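PKS (Streptomyces albus, PDB 4OQJ) probably catalyses decarboxylative condensation of an enzyme-bound acyl group with a carrier-protein-bound malonyl extender, as a ketosynthase in biosynthesis of the antibiotic oxazolomycin. Local coordinates at residues C30-A35 and D39-V44. Sequence-based numbering, arbitrary orientation.
Sequences CRFPGA and DTFWKV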
loop_
_atom_site.group_PDB
_atom_site.type_symbol
_atom_site.label_atom_id
_atom_site.label_comp_id
_atom_site.label_asym_id
_atom_site.label_seq_id
_atom_site.Cartn_x
_atom_site.Cartn_y
_atom_site.Cartn_z
ATOM N N CYS A 30 11.274 -14.092 -12.009
ATOM C CA CYS A 30 10.949 -13.142 -13.046
ATOM C C CYS A 30 10.664 -13.831 -14.362
ATOM O O CYS A 30 11.297 -14.836 -14.729
ATOM C CB CYS A 30 12.090 -12.131 -13.224
ATOM S SG CYS A 30 13.704 -12.904 -13.585
ATOM N N ARG A 31 9.703 -13.267 -15.068
ATOM C CA ARG A 31 9.451 -13.584 -16.460
ATOM C C ARG A 31 9.421 -12.246 -17.174
ATOM O O ARG A 31 8.477 -11.459 -17.014
ATOM C CB ARG A 31 8.143 -14.344 -16.626
ATOM C CG ARG A 31 8.079 -15.589 -15.728
ATOM C CD ARG A 31 6.667 -16.027 -15.472
ATOM N NE ARG A 31 6.622 -17.367 -14.873
ATOM C CZ ARG A 31 5.564 -18.164 -14.927
ATOM N NH1 ARG A 31 4.461 -17.746 -15.541
ATOM N NH2 ARG A 31 5.612 -19.378 -14.371
ATOM N N PHE A 32 10.496 -11.983 -17.908
ATOM C CA PHE A 32 10.712 -10.723 -18.615
ATOM C C PHE A 32 10.846 -11.067 -20.098
ATOM O O PHE A 32 10.994 -12.245 -20.444
ATOM C CB PHE A 32 11.970 -10.024 -18.100
ATOM C CG PHE A 32 11.892 -9.565 -16.660
ATOM C CD1 PHE A 32 10.707 -9.101 -16.108
ATOM C CD2 PHE A 32 13.020 -9.573 -15.866
ATOM C CE1 PHE A 32 10.659 -8.675 -14.787
ATOM C CE2 PHE A 32 12.966 -9.156 -14.548
ATOM C CZ PHE A 32 11.790 -8.686 -14.019
ATOM N N PRO A 33 10.801 -10.063 -20.987
ATOM C CA PRO A 33 11.068 -10.418 -22.389
ATOM C C PRO A 33 12.406 -11.121 -22.540
ATOM O O PRO A 33 13.409 -10.658 -21.992
ATOM C CB PRO A 33 11.075 -9.068 -23.102
ATOM C CG PRO A 33 10.211 -8.195 -22.236
ATOM C CD PRO A 33 10.523 -8.628 -20.827
ATOM N N GLY A 34 12.403 -12.255 -23.232
ATOM C CA GLY A 34 13.621 -12.996 -23.495
ATOM C C GLY A 34 14.143 -13.799 -22.314
ATOM O O GLY A 34 15.207 -14.411 -22.415
ATOM N N ALA A 35 13.410 -13.830 -21.202
ATOM C CA ALA A 35 13.919 -14.502 -19.999
ATOM C C ALA A 35 12.821 -14.928 -19.068
ATOM O O ALA A 35 12.187 -14.081 -18.440
ATOM C CB ALA A 35 14.884 -13.588 -19.241
ATOM N N ASP A 39 18.125 -17.028 -14.110
ATOM C CA ASP A 39 19.341 -17.493 -14.778
ATOM C C ASP A 39 19.362 -17.041 -16.219
ATOM O O ASP A 39 20.398 -16.590 -16.709
ATOM C CB ASP A 39 19.467 -19.012 -14.715
ATOM C CG ASP A 39 20.024 -19.505 -13.383
ATOM O OD1 ASP A 39 20.345 -18.668 -12.513
ATOM O OD2 ASP A 39 20.153 -20.738 -13.218
ATOM N N THR A 40 18.231 -17.145 -16.912
ATOM C CA THR A 40 18.204 -16.703 -18.305
ATOM C C THR A 40 18.230 -15.165 -18.365
ATOM O O THR A 40 18.678 -14.579 -19.354
ATOM C CB THR A 40 16.977 -17.261 -19.079
ATOM O OG1 THR A 40 15.767 -17.049 -18.342
ATOM C CG2 THR A 40 17.133 -18.754 -19.315
ATOM N N PHE A 41 17.751 -14.504 -17.316
ATOM C CA PHE A 41 17.804 -13.038 -17.267
ATOM C C PHE A 41 19.260 -12.601 -17.114
ATOM O O PHE A 41 19.702 -11.648 -17.747
ATOM C CB PHE A 41 16.936 -12.503 -16.113
ATOM C CG PHE A 41 16.804 -10.995 -16.071
ATOM C CD1 PHE A 41 16.682 -10.240 -17.242
ATOM C CD2 PHE A 41 16.744 -10.334 -14.852
ATOM C CE1 PHE A 41 16.543 -8.851 -17.195
ATOM C CE2 PHE A 41 16.588 -8.938 -14.796
ATOM C CZ PHE A 41 16.487 -8.203 -15.975
ATOM N N TRP A 42 20.011 -13.314 -16.284
ATOM C CA TRP A 42 21.409 -12.992 -16.107
ATOM C C TRP A 42 22.153 -13.184 -17.416
ATOM O O TRP A 42 23.124 -12.480 -17.690
ATOM C CB TRP A 42 22.046 -13.846 -15.020
ATOM C CG TRP A 42 23.498 -13.567 -14.900
ATOM C CD1 TRP A 42 24.520 -14.433 -15.114
ATOM C CD2 TRP A 42 24.097 -12.309 -14.559
ATOM N NE1 TRP A 42 25.723 -13.799 -14.920
ATOM C CE2 TRP A 42 25.489 -12.495 -14.574
ATOM C CE3 TRP A 42 23.582 -11.048 -14.225
ATOM C CZ2 TRP A 42 26.385 -11.466 -14.276
ATOM C CZ3 TRP A 42 24.464 -10.030 -13.926
ATOM C CH2 TRP A 42 25.863 -10.244 -13.965
ATOM N N LYS A 43 21.691 -14.126 -18.232
ATOM C CA LYS A 43 22.325 -14.347 -19.527
ATOM C C LYS A 43 22.052 -13.179 -20.470
ATOM O O LYS A 43 22.953 -12.728 -21.163
ATOM C CB LYS A 43 21.856 -15.662 -20.143
ATOM C CG LYS A 43 22.407 -16.889 -19.435
ATOM N N VAL A 44 20.821 -12.672 -20.477
ATOM C CA VAL A 44 20.485 -11.485 -21.262
ATOM C C VAL A 44 21.387 -10.327 -20.852
ATOM O O VAL A 44 21.889 -9.594 -21.701
ATOM C CB VAL A 44 18.987 -11.075 -21.083
ATOM C CG1 VAL A 44 18.722 -9.666 -21.624
ATOM C CG2 VAL A 44 18.073 -12.082 -21.786
#
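Cys-30 meets Phe-41 where the first strand of the ketosynthase's thiolase-type core, 23-31, runs out into a turn and the chain comes back as helix 38-46. Cys-30 SG lies between the backbone N and the carbonyl carbon (chi1 56°), a setting that brings the sulfur to 4.1 Å from Phe-41 CB. The approach to the Phe-41 ring is oblique, a loose sulfur-aromatic contact with Cys-30 SG 5.0 Å from the ring centroid.

Next in line, Arg-31 points away from the helix and makes salt bridges to Glu-112 and Glu-116. Phe-32 carries the main aromatic contact, a T-shaped pair in which its edge meets a face of Phe-41 with the planes at 71°. CD2 of Phe-32 stands over the centre of that face, and its CE2 comes to 3.6 Å from Phe-41 CE2. Phe-41 reaches this position with CG anti to its backbone N (chi1 -174°), and Ile-382 and Leu-386 of helix 376-390 also pack against it. The Cys-30 CB methylene lies on one face of the Phe-32 ring, toward the rim.

From Phe-32 to Ala-35 the chain makes a type II turn, closed by Ala-35 N to Phe-32 O at 3.0 Å, with Gly-34 at positive phi. Gly-34 O rests 3.7 Å from Val-44 CG2. Ala-35 then presses its methyl onto the helix backbone, CB 3.6 Å from Phe-41 CA, while Thr-40 OG1, hydrogen-bonded to Thr-37, sits 3.6 Å from Ala-35 CA.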